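Local coordinates for protein prophenoloxidase b (Marsupenaeus japonicus, PDB 3WKY) that is the inactive precursor of a crustacean phenoloxidase, a type 3 copper protein that probably oxidises phenols with dioxygen bound between two copper ions, at residues Asn228-Ala231 and Arg232-Glu236; Leu297-Trp300 and Arg301-Tyr305; Gly334-Leu337 and Val338-Leu342; Tyr353-Ile356 and His357-His361; Arg395-Lys398 and Phe399-Asn402. All coordinates share one frame; numbering follows the deposited sequence.

Contact 1: Asn228-Ala231 and Arg232-Glu236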
# COMPACT_ATOMS: atom_id res chain seq x y z
N ASN A 228 -23.80 21.59 -19.96
CA ASN A 228 -24.79 22.37 -19.26
C ASN A 228 -25.37 21.63 -18.06
O ASN A 228 -25.63 22.22 -17.01
CB ASN A 228 -25.89 22.80 -20.24
CG ASN A 228 -25.53 24.05 -20.98
OD1 ASN A 228 -25.82 25.15 -20.50
ND2 ASN A 228 -24.86 23.91 -22.14
N LEU A 229 -25.55 20.32 -18.22
CA LEU A 229 -26.02 19.46 -17.14
C LEU A 229 -25.02 19.46 -15.95
O LEU A 229 -25.42 19.62 -14.80
CB LEU A 229 -26.24 18.05 -17.69
CG LEU A 229 -26.68 16.91 -16.77
CD1 LEU A 229 -27.88 17.30 -15.92
CD2 LEU A 229 -27.01 15.71 -17.65
N VAL A 230 -23.74 19.27 -16.25
CA VAL A 230 -22.69 19.34 -15.23
C VAL A 230 -22.57 20.74 -14.59
O VAL A 230 -22.46 20.87 -13.36
CB VAL A 230 -21.32 18.92 -15.81
CG1 VAL A 230 -20.20 19.18 -14.79
CG2 VAL A 230 -21.36 17.44 -16.22
N ALA A 231 -22.61 21.78 -15.41
CA ALA A 231 -22.50 23.15 -14.89
C ALA A 231 -23.63 23.45 -13.91
O ALA A 231 -23.40 23.98 -12.82
CB ALA A 231 -22.49 24.16 -16.02
N ARG A 232 -24.86 23.11 -14.29
CA ARG A 232 -26.00 23.39 -13.42
C ARG A 232 -25.97 22.55 -12.15
O ARG A 232 -26.36 23.02 -11.08
CB ARG A 232 -27.33 23.22 -14.19
CG ARG A 232 -27.61 24.46 -15.08
CD ARG A 232 -28.74 24.22 -16.06
NE ARG A 232 -28.99 25.44 -16.83
CZ ARG A 232 -29.88 26.37 -16.47
NH1 ARG A 232 -30.60 26.23 -15.37
NH2 ARG A 232 -30.03 27.46 -17.23
N TYR A 233 -25.47 21.33 -12.25
CA TYR A 233 -25.30 20.52 -11.06
C TYR A 233 -24.36 21.21 -10.09
O TYR A 233 -24.64 21.27 -8.89
CB TYR A 233 -24.71 19.18 -11.47
CG TYR A 233 -24.49 18.18 -10.35
CD1 TYR A 233 -25.56 17.70 -9.59
CD2 TYR A 233 -23.21 17.68 -10.10
CE1 TYR A 233 -25.35 16.74 -8.58
CE2 TYR A 233 -23.00 16.73 -9.09
CZ TYR A 233 -24.07 16.26 -8.35
OH TYR A 233 -23.86 15.31 -7.37
N ASN A 234 -23.24 21.71 -10.60
CA ASN A 234 -22.31 22.43 -9.73
C ASN A 234 -22.91 23.68 -9.10
O ASN A 234 -22.57 24.03 -7.98
CB ASN A 234 -21.03 22.80 -10.47
CG ASN A 234 -20.00 21.69 -10.44
OD1 ASN A 234 -19.99 20.85 -9.53
ND2 ASN A 234 -19.10 21.69 -11.43
N MET A 235 -23.81 24.36 -9.82
CA MET A 235 -24.44 25.52 -9.22
C MET A 235 -25.34 25.10 -8.08
O MET A 235 -25.47 25.80 -7.07
CB MET A 235 -25.22 26.31 -10.28
CG MET A 235 -24.34 26.73 -11.42
SD MET A 235 -25.16 27.84 -12.58
CE MET A 235 -24.07 27.55 -13.96
N GLU A 236 -25.96 23.93 -8.23
CA GLU A 236 -26.78 23.40 -7.17
C GLU A 236 -25.88 23.00 -5.98
O GLU A 236 -26.23 23.25 -4.81
CB GLU A 236 -27.56 22.19 -7.72
CG GLU A 236 -28.90 21.95 -7.07
CD GLU A 236 -29.98 22.98 -7.42
OE1 GLU A 236 -29.77 23.90 -8.26
OE2 GLU A 236 -31.06 22.84 -6.82

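Contact 2: Leu297-Trp300 and Arg301-Tyr305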
# COMPACT_ATOMS: atom_id res chain seq x y z
N LEU A 297 -9.69 1.06 -22.14
CA LEU A 297 -10.27 2.41 -22.10
C LEU A 297 -9.20 3.48 -21.90
O LEU A 297 -9.27 4.58 -22.46
CB LEU A 297 -11.34 2.54 -20.99
CG LEU A 297 -12.77 2.12 -21.35
CD1 LEU A 297 -12.83 0.62 -21.70
CD2 LEU A 297 -13.74 2.44 -20.21
N GLU A 298 -8.19 3.16 -21.08
CA GLU A 298 -7.09 4.10 -20.87
C GLU A 298 -6.29 4.36 -22.13
O GLU A 298 -5.87 5.49 -22.39
CB GLU A 298 -6.17 3.60 -19.75
CG GLU A 298 -6.83 3.71 -18.40
CD GLU A 298 -6.03 3.07 -17.29
OE1 GLU A 298 -5.19 2.19 -17.59
OE2 GLU A 298 -6.27 3.44 -16.11
N MET A 299 -6.10 3.32 -22.94
CA MET A 299 -5.37 3.53 -24.19
C MET A 299 -6.20 4.30 -25.22
O MET A 299 -5.67 5.16 -25.94
CB MET A 299 -4.84 2.22 -24.77
CG MET A 299 -3.88 2.47 -25.95
SD MET A 299 -2.43 3.45 -25.49
CE MET A 299 -1.55 2.21 -24.51
N TRP A 300 -7.50 4.04 -25.28
CA TRP A 300 -8.39 4.88 -26.10
C TRP A 300 -8.25 6.33 -25.68
O TRP A 300 -8.18 7.24 -26.52
CB TRP A 300 -9.85 4.46 -25.94
CG TRP A 300 -10.19 3.11 -26.51
CD1 TRP A 300 -9.55 2.46 -27.52
CD2 TRP A 300 -11.29 2.27 -26.13
NE1 TRP A 300 -10.17 1.25 -27.77
CE2 TRP A 300 -11.24 1.12 -26.93
CE3 TRP A 300 -12.31 2.39 -25.18
CZ2 TRP A 300 -12.18 0.09 -26.82
CZ3 TRP A 300 -13.24 1.37 -25.07
CH2 TRP A 300 -13.17 0.23 -25.88
N ARG A 301 -8.24 6.57 -24.37
CA ARG A 301 -8.11 7.92 -23.84
C ARG A 301 -6.77 8.55 -24.23
O ARG A 301 -6.71 9.71 -24.65
CB ARG A 301 -8.25 7.90 -22.31
CG ARG A 301 -8.14 9.30 -21.68
CD ARG A 301 -8.48 9.26 -20.20
NE ARG A 301 -7.53 8.45 -19.44
CZ ARG A 301 -7.65 8.19 -18.13
NH1 ARG A 301 -8.67 8.68 -17.44
NH2 ARG A 301 -6.74 7.47 -17.51
N THR A 302 -5.70 7.77 -24.09
CA THR A 302 -4.37 8.21 -24.49
C THR A 302 -4.35 8.61 -25.98
O THR A 302 -3.83 9.67 -26.35
CB THR A 302 -3.34 7.11 -24.23
OG1 THR A 302 -3.24 6.89 -22.81
CG2 THR A 302 -1.97 7.48 -24.78
N HIS A 303 -4.95 7.76 -26.82
CA HIS A 303 -4.99 8.06 -28.26
C HIS A 303 -5.78 9.33 -28.54
O HIS A 303 -5.39 10.15 -29.38
CB HIS A 303 -5.62 6.90 -29.04
CG HIS A 303 -4.76 5.67 -29.15
ND1 HIS A 303 -5.25 4.46 -29.52
CD2 HIS A 303 -3.41 5.50 -28.98
CE1 HIS A 303 -4.27 3.55 -29.55
NE2 HIS A 303 -3.15 4.18 -29.22
N LEU A 304 -6.90 9.50 -27.85
CA LEU A 304 -7.74 10.66 -28.08
C LEU A 304 -7.07 11.95 -27.59
O LEU A 304 -7.15 13.00 -28.26
CB LEU A 304 -9.11 10.46 -27.43
CG LEU A 304 -10.13 11.59 -27.62
CD1 LEU A 304 -10.39 11.85 -29.12
CD2 LEU A 304 -11.42 11.27 -26.88
N TYR A 305 -6.42 11.88 -26.43
CA TYR A 305 -5.67 13.02 -25.90
C TYR A 305 -4.58 13.42 -26.88
O TYR A 305 -4.34 14.63 -27.09
CB TYR A 305 -5.02 12.70 -24.54
CG TYR A 305 -5.96 12.75 -23.34
CD1 TYR A 305 -7.30 13.09 -23.48
CD2 TYR A 305 -5.49 12.45 -22.07
CE1 TYR A 305 -8.15 13.13 -22.36
CE2 TYR A 305 -6.32 12.50 -20.96
CZ TYR A 305 -7.64 12.83 -21.11
OH TYR A 305 -8.45 12.86 -19.98
O HOH W 1 -6.60 6.01 -15.07
O HOH W 2 -5.17 7.30 -20.39

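Contact 3: Gly334-Leu337 and Val338-Leu342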
# COMPACT_ATOMS: atom_id res chain seq x y z
N GLY A 334 -14.34 20.66 -35.04
CA GLY A 334 -13.49 19.79 -34.23
C GLY A 334 -14.21 19.28 -32.99
O GLY A 334 -14.07 18.10 -32.64
N ILE A 335 -14.95 20.15 -32.32
CA ILE A 335 -15.72 19.73 -31.14
C ILE A 335 -16.70 18.60 -31.49
O ILE A 335 -16.91 17.67 -30.69
CB ILE A 335 -16.46 20.93 -30.47
CG1 ILE A 335 -17.30 20.47 -29.27
CG2 ILE A 335 -17.35 21.68 -31.49
CD1 ILE A 335 -16.46 19.84 -28.13
N ASN A 336 -17.28 18.65 -32.69
CA ASN A 336 -18.19 17.59 -33.13
C ASN A 336 -17.45 16.28 -33.37
O ASN A 336 -17.93 15.21 -32.96
CB ASN A 336 -18.94 17.98 -34.40
CG ASN A 336 -20.03 16.99 -34.74
OD1 ASN A 336 -20.89 16.68 -33.91
ND2 ASN A 336 -20.00 16.47 -35.96
N LEU A 337 -16.30 16.35 -34.03
CA LEU A 337 -15.49 15.17 -34.30
C LEU A 337 -15.03 14.49 -33.01
O LEU A 337 -15.01 13.26 -32.92
CB LEU A 337 -14.26 15.55 -35.14
CG LEU A 337 -14.59 15.85 -36.61
CD1 LEU A 337 -13.44 16.61 -37.26
CD2 LEU A 337 -14.86 14.55 -37.37
N VAL A 338 -14.64 15.31 -32.03
CA VAL A 338 -14.21 14.77 -30.72
C VAL A 338 -15.40 14.13 -30.02
O VAL A 338 -15.29 13.03 -29.46
CB VAL A 338 -13.58 15.89 -29.84
CG1 VAL A 338 -13.32 15.39 -28.40
CG2 VAL A 338 -12.28 16.37 -30.46
N GLY A 339 -16.56 14.80 -30.08
CA GLY A 339 -17.77 14.26 -29.48
C GLY A 339 -18.15 12.91 -30.07
O GLY A 339 -18.45 11.98 -29.32
N GLU A 340 -18.13 12.79 -31.40
CA GLU A 340 -18.47 11.51 -32.03
C GLU A 340 -17.45 10.43 -31.67
O GLU A 340 -17.79 9.26 -31.57
CB GLU A 340 -18.55 11.64 -33.56
CG GLU A 340 -19.67 12.58 -34.08
CD GLU A 340 -21.07 11.95 -34.02
OE1 GLU A 340 -21.24 10.89 -33.38
OE2 GLU A 340 -22.00 12.51 -34.64
N ALA A 341 -16.19 10.84 -31.47
CA ALA A 341 -15.15 9.86 -31.13
C ALA A 341 -15.25 9.43 -29.67
O ALA A 341 -14.95 8.27 -29.32
CB ALA A 341 -13.76 10.45 -31.42
N LEU A 342 -15.67 10.35 -28.81
CA LEU A 342 -15.69 10.11 -27.37
C LEU A 342 -16.93 9.38 -26.88
O LEU A 342 -16.85 8.58 -25.94
CB LEU A 342 -15.51 11.43 -26.61
CG LEU A 342 -15.46 11.45 -25.08
CD1 LEU A 342 -14.40 10.47 -24.56
CD2 LEU A 342 -15.17 12.89 -24.57
O HOH W 3 -22.04 14.32 -36.25

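Contact 4: Tyr353-Ile356 and His357-His361. With CUO (Cu2-o2 cluster), chain J.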
# COMPACT_ATOMS: atom_id res chain seq x y z
N TYR A 353 -9.90 4.99 -31.27
CA TYR A 353 -10.44 5.88 -30.22
C TYR A 353 -11.50 5.21 -29.34
O TYR A 353 -11.84 5.72 -28.27
CB TYR A 353 -10.97 7.21 -30.81
CG TYR A 353 -9.91 7.92 -31.60
CD1 TYR A 353 -8.79 8.45 -30.97
CD2 TYR A 353 -10.00 8.03 -32.98
CE1 TYR A 353 -7.79 9.09 -31.70
CE2 TYR A 353 -9.01 8.67 -33.71
CZ TYR A 353 -7.91 9.19 -33.07
OH TYR A 353 -6.92 9.82 -33.79
N GLY A 354 -12.04 4.08 -29.80
CA GLY A 354 -12.89 3.24 -28.97
C GLY A 354 -14.30 3.75 -28.70
O GLY A 354 -14.96 4.32 -29.57
N ASN A 355 -14.75 3.52 -27.47
CA ASN A 355 -16.13 3.77 -27.07
C ASN A 355 -16.11 4.14 -25.59
O ASN A 355 -16.79 3.51 -24.77
CB ASN A 355 -16.96 2.49 -27.31
CG ASN A 355 -18.46 2.71 -27.13
OD1 ASN A 355 -18.95 3.83 -27.24
ND2 ASN A 355 -19.20 1.63 -26.84
N ILE A 356 -15.32 5.16 -25.25
CA ILE A 356 -15.00 5.46 -23.85
C ILE A 356 -16.20 5.79 -23.00
O ILE A 356 -16.42 5.19 -21.95
CB ILE A 356 -13.99 6.62 -23.74
CG1 ILE A 356 -12.63 6.20 -24.31
CG2 ILE A 356 -13.85 7.06 -22.27
CD1 ILE A 356 -11.73 7.42 -24.65
N HIS A 357 -16.99 6.77 -23.42
CA HIS A 357 -18.05 7.24 -22.54
C HIS A 357 -19.14 6.20 -22.31
O HIS A 357 -19.59 6.00 -21.16
CB HIS A 357 -18.65 8.56 -23.05
CG HIS A 357 -20.07 8.74 -22.64
ND1 HIS A 357 -21.12 8.27 -23.40
CD2 HIS A 357 -20.62 9.28 -21.53
CE1 HIS A 357 -22.26 8.53 -22.78
NE2 HIS A 357 -21.98 9.15 -21.65
N ASN A 358 -19.58 5.52 -23.37
CA ASN A 358 -20.64 4.51 -23.22
C ASN A 358 -20.18 3.36 -22.33
O ASN A 358 -20.91 2.91 -21.43
CB ASN A 358 -21.11 3.96 -24.57
CG ASN A 358 -21.92 4.99 -25.37
OD1 ASN A 358 -22.50 5.90 -24.79
ND2 ASN A 358 -21.94 4.83 -26.69
N LEU A 359 -18.98 2.85 -22.60
CA LEU A 359 -18.51 1.70 -21.84
C LEU A 359 -18.28 2.08 -20.38
O LEU A 359 -18.51 1.28 -19.48
CB LEU A 359 -17.26 1.08 -22.46
CG LEU A 359 -17.63 0.06 -23.55
CD1 LEU A 359 -16.42 -0.26 -24.42
CD2 LEU A 359 -18.19 -1.22 -22.92
N GLY A 360 -17.87 3.32 -20.16
CA GLY A 360 -17.67 3.81 -18.80
C GLY A 360 -18.94 3.71 -17.98
O GLY A 360 -18.89 3.37 -16.81
N HIS A 361 -20.08 4.01 -18.59
CA HIS A 361 -21.36 3.81 -17.90
C HIS A 361 -21.54 2.36 -17.47
O HIS A 361 -22.00 2.07 -16.36
CB HIS A 361 -22.52 4.15 -18.81
CG HIS A 361 -22.91 5.59 -18.75
ND1 HIS A 361 -23.86 6.05 -17.88
CD2 HIS A 361 -22.46 6.66 -19.44
CE1 HIS A 361 -24.00 7.36 -18.04
NE2 HIS A 361 -23.15 7.74 -18.97
CU1 CUO J . -26.20 11.36 -21.09
CU2 CUO J . -23.28 9.56 -19.99
O1 CUO J . -24.71 10.04 -21.28
O2 CUO J . -25.45 9.63 -19.85

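Contact 5: Arg395-Lys398 and Phe399-Asn402. With CUO (Cu2-o2 cluster), chain J.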
# COMPACT_ATOMS: atom_id res chain seq x y z
N ARG A 395 -19.51 12.65 -11.68
CA ARG A 395 -18.07 12.49 -11.69
C ARG A 395 -17.61 11.99 -13.06
O ARG A 395 -16.59 12.43 -13.58
CB ARG A 395 -17.62 11.52 -10.57
CG ARG A 395 -17.96 12.01 -9.15
CD ARG A 395 -17.02 11.36 -8.10
NE ARG A 395 -15.63 11.69 -8.41
CZ ARG A 395 -14.58 10.97 -8.04
NH1 ARG A 395 -14.74 9.85 -7.33
NH2 ARG A 395 -13.35 11.36 -8.39
N TRP A 396 -18.38 11.07 -13.65
CA TRP A 396 -18.06 10.56 -14.97
C TRP A 396 -18.20 11.68 -16.01
O TRP A 396 -17.34 11.87 -16.88
CB TRP A 396 -18.96 9.37 -15.32
CG TRP A 396 -18.59 8.71 -16.61
CD1 TRP A 396 -19.37 8.59 -17.74
CD2 TRP A 396 -17.33 8.08 -16.94
NE1 TRP A 396 -18.69 7.92 -18.73
CE2 TRP A 396 -17.43 7.60 -18.27
CE3 TRP A 396 -16.14 7.86 -16.23
CZ2 TRP A 396 -16.38 6.94 -18.92
CZ3 TRP A 396 -15.08 7.18 -16.87
CH2 TRP A 396 -15.22 6.72 -18.20
N HIS A 397 -19.27 12.46 -15.90
CA HIS A 397 -19.46 13.55 -16.85
C HIS A 397 -18.57 14.75 -16.66
O HIS A 397 -18.33 15.50 -17.60
CB HIS A 397 -20.93 13.91 -17.03
CG HIS A 397 -21.58 13.05 -18.05
ND1 HIS A 397 -21.43 13.28 -19.40
CD2 HIS A 397 -22.20 11.85 -17.93
CE1 HIS A 397 -22.01 12.30 -20.07
NE2 HIS A 397 -22.48 11.43 -19.20
N LYS A 398 -18.07 14.94 -15.44
CA LYS A 398 -17.03 15.95 -15.25
C LYS A 398 -15.75 15.50 -15.98
O LYS A 398 -15.08 16.31 -16.60
CB LYS A 398 -16.77 16.24 -13.77
CG LYS A 398 -15.72 17.33 -13.54
CD LYS A 398 -16.24 18.73 -13.96
CE LYS A 398 -15.14 19.77 -13.78
NZ LYS A 398 -15.68 21.17 -13.90
N PHE A 399 -15.42 14.21 -15.91
CA PHE A 399 -14.29 13.70 -16.71
C PHE A 399 -14.53 13.95 -18.19
O PHE A 399 -13.65 14.46 -18.91
CB PHE A 399 -14.07 12.20 -16.46
CG PHE A 399 -13.36 11.50 -17.61
CD1 PHE A 399 -12.05 11.82 -17.93
CD2 PHE A 399 -14.02 10.53 -18.35
CE1 PHE A 399 -11.40 11.19 -19.00
CE2 PHE A 399 -13.38 9.89 -19.40
CZ PHE A 399 -12.08 10.22 -19.73
N ILE A 400 -15.72 13.59 -18.66
CA ILE A 400 -16.06 13.78 -20.06
C ILE A 400 -15.99 15.27 -20.44
O ILE A 400 -15.41 15.63 -21.48
CB ILE A 400 -17.46 13.19 -20.38
CG1 ILE A 400 -17.41 11.66 -20.23
CG2 ILE A 400 -17.91 13.57 -21.79
CD1 ILE A 400 -16.42 10.97 -21.20
N ASP A 401 -16.51 16.14 -19.58
CA ASP A 401 -16.47 17.57 -19.90
C ASP A 401 -15.02 18.07 -19.90
O ASP A 401 -14.66 18.98 -20.65
CB ASP A 401 -17.30 18.37 -18.91
CG ASP A 401 -17.56 19.79 -19.39
OD1 ASP A 401 -18.25 19.95 -20.42
OD2 ASP A 401 -17.06 20.75 -18.76
N ASN A 402 -14.19 17.48 -19.03
CA ASN A 402 -12.76 17.80 -19.01
C ASN A 402 -12.08 17.48 -20.33
O ASN A 402 -11.18 18.21 -20.76
CB ASN A 402 -12.03 17.06 -17.87
CG ASN A 402 -12.25 17.70 -16.51
OD1 ASN A 402 -12.76 18.83 -16.41
ND2 ASN A 402 -11.82 17.00 -15.45
CU1 CUO J . -26.20 11.36 -21.09
CU2 CUO J . -23.28 9.56 -19.99
O1 CUO J . -24.71 10.04 -21.28
O2 CUO J . -25.45 9.63 -19.85
O HOH W 4 -17.36 21.54 -16.12

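Contact 1: Asn228-Ala231 and Arg232-Glu236
Ala-231 and Met-235 lie one turn apart in alpha helix 218-239, which also carries His-226 of the copper-dioxygen pocket. Four i to i+4 backbone bonds join the two segments, among them Met-235 N to Ala-231 O at 3.1 Å. The side chain of Met-235 folds back along the helix. Its CG stands beside its own backbone N (chi1 -57°) and comes within 3.2 Å of Ala-231 O. Beyond CG the chain is extended, and the terminal methyl reaches Ala-231, with Met-235 CE 4.3 Å from Ala-231 CB. With a serine here, Ala-231 CB would probably lose its apolar neighbour and a gap would open beside it.

Arg-232 also runs back over the preceding turn. Its CG lies beside the backbone N (chi1 -79°), and its aliphatic part passes Asn-228 O, with Arg-232 CB 3.4 Å from that oxygen. The chain then extends from CG to NE and leaves the helix. NE bonds Thr-528 OG1, NH1 bonds Gln-579 O and NH2 bonds Glu-529 O. Three separate partners thus fix the rotation of the guanidinium. Asn-228 OD1 meets Thr-528 and Glu-529 as well, so this side of the helix is tied to the Ig-like region.

Val-230 turns to another side and packs on His-397 and Lys-398 of helix 391-409. Beyond the end of the helix, Val-245 N bonds Asn-234 OD1. Asn-234 ND2 lies 4.3 Å from Val-230 CG1.

Contact 2: Leu297-Trp300 and Arg301-Tyr305
Met-299 lies against the ring of His-303 one turn later in helix 294-310 of the copper-containing domain. Its CG is opposite the backbone N across the CA-CB bond (chi1 -170°), and the chain bends at chi2 and chi3. This brings Met-299 CG over the ring face, 4.0 Å from the His-303 centroid, as a CH-pi contact. The sulfur SD meets the same ring obliquely. Met-299 O also lies over a face of the ring, nearer its rim. His-303 ND1 bonds Val-352 O, and NE2 bonds Arg-180 NE of a neighbouring subunit. A leucine in its place would probably leave Val-352 O and that arginine without their mate.

Glu-298 and Arg-301 run side by side. The glutamate chain is extended, while the arginine chain bends at chi3 (64°). Their charged ends stay apart, with Glu-298 OE2 4.3 Å from Arg-301 NH2 and well out of the guanidinium plane. Water 1 bridges these two atoms, 2.8 Å from each. Water 2 accepts from Arg-301 NE and donates to Glu-298 O. Both waters lie in the guanidinium plane, at its edge. Glu-298 O also receives Thr-302 N at 2.8 Å.

Arg-252 forms a salt bridge with Glu-298, and Trp-251 a cation-pi contact with Arg-301. The attraction between Glu-298 and Arg-301 is therefore probably modest and carried mostly through water, whereas the imidazole joins this face to a neighbouring subunit through NE2.

Contact 3: Gly334-Leu337 and Val338-Leu342
Val-338 N to Gly-334 O, 2.9 Å long and nearly along the C=O axis, opens a regular run of four i to i+4 bonds in the alpha helix 334-343. Glu-340 N to Asn-336 O is equally short. The last of the four, Ala-341 N to Leu-337 O, is more bent, with an N-H...O angle of 142°.

Val-338 lies over the first turn. Its CG2 stands beside its own backbone N and comes 3.3 Å from Gly-334 O. Ala-341 makes a similar approach one turn on, with its CB 3.4 Å from Leu-337 O.

Glu-340 and Asn-336 form the polar side. The CG of Glu-340 stands beside its backbone N (chi1 -64°) and passes 3.3 Å from Asn-336 O. A bend at chi2 (-77°) then sends the carboxylate outward from the helix. There it faces the Asn-336 amide across water 3, which accepts from Asn-336 ND2 at 3.0 Å. The water also lies by Glu-340 OE2, but that distance is too short to be trusted. Both groups have further partners. Glu-340 OE1 takes a salt bridge from Arg-218 and a bond from Asp-346 N. Asn-336 OD1 accepts from Glu-220 N, and ND2 also bonds Asp-332 OD1 just before the helix.

Apolar side chains set the helix in the copper-containing domain. Ile-335 packs on Phe-404 and Tyr-407 of helix 391-409 and on Tyr-223 of helix 218-239. Leu-342 touches Val-403 and Phe-404, and its carbonyl meets the backbone of His-357 at the start of helix 356-365.

Contact 4: Tyr353-Ile356 and His357-His361
Asn-355 holds the N-cap position of helix 356-365, yet its side chain makes no capping bond. Its CG lies opposite the backbone N (chi1 -171°), and the amide reaches sidelong to Asn-358. Asn-358 ND2 donates to Asn-355 OD1 at 3.2 Å, but the bond is bent and weak. The two amide planes are nearly perpendicular, 83° apart. The firmer partner of OD1 is Ala-344 N. Asn-355 also crosses Leu-359 at about a right angle, with its ND2 4.0 Å from Leu-359 CG. The backbone takes over the start of the helix: Leu-359 N bonds Asn-355 O at 3.2 Å, and Gly-360 N bonds Ile-356 O at 3.0 Å. The preceding Gly-354 has a positive phi of 74°, which favours glycine.

The first two turns of the helix deliver two copper ligands. His-357 NE2 and His-361 NE2 each lie 2.1 Å from the same copper ion, CU2. This is the HxxxH arrangement of type 3 copper proteins. The cluster oxygen O2 lies in the plane of the His-357 ring, at its edge. His-357 ND1 is anchored by Glu-343 O and His-361 ND1 by Met-381 O, so second-shell carbonyls fix how both rings are turned. His-397 is the third ligand.

Around the site, Phe-72 stacks on His-361. Ile-356 wedges between Trp-300 of helix 294-310, Leu-342 of helix 334-343 and Phe-399 of helix 391-409.

Contact 5: Arg395-Lys398 and Phe399-Asn402
Asp-401 OD2 is gripped by water 4, at 2.8 Å, and by a salt bridge from Arg-525. The water accepts from Lys-398 NZ, also at 2.8 Å, and so joins two side chains three residues apart in helix 391-409. Lysine and aspartate do not touch directly: Lys-398 NZ stays 5.1 Å from Asp-401 OD2. The lysine chain bends at chi2 (70°) and passes Asn-402, with its CE 3.7 Å from Asn-402 OD1. That oxygen is hydrogen-bonded by the same Arg-525. Asp-401 OD1 bonds His-227 ND1. The backbone bonds here are Asp-401 N to His-397 O and Asn-402 N to Lys-398 O.

Another side of the helix is apolar. Trp-396 and Phe-399 lie side by side and point the same way. Phe-399 CD2 sits over one face of the indole, 3.8 Å from Trp-396 CZ3, towards the rim. The ring planes are 45° apart, so the pair is oblique. Ile-400 CG1 comes over the same indole face, nearer the pyrrole part. Trp-396 NE1 bonds His-357 O, which pins the indole to helix 356-365.

His-397 is the copper ligand of this helix. Its NE2 lies 2.2 Å from CU2, and the cluster oxygen O1 is near the ring plane, at an edge. Ile-400 lies alongside, with its CB 4.1 Å from His-397 ND1. His-226 stacks on the imidazole.

The helix thus separates its chemistry by side. His-397 meets the metal on one, while on another the negative charge of Asp-401 is probably balanced by Arg-525 and, through water, by Lys-398.

Each contact spans a single stretch of chain, so none closes a long loop. All five follow one another in series, and none nests or crosses. Contact 1, on helix 218-239, comes first, and contact 2 lies on the next long helix, 294-310. Contact 3 follows on helix 334-343, and contact 4 covers the turn into helix 356-365. Contact 5 ends the series on helix 391-409. That last helix touches all the others: it packs on helix 218-239, and it meets Arg-301 through Phe-399, Leu-342 through Ile-400 and Gly-360 through Trp-396. Contacts 2 and 4 meet where Trp-300 lies against Gly-354. Contacts 4 and 5 share one copper ion of the cluster.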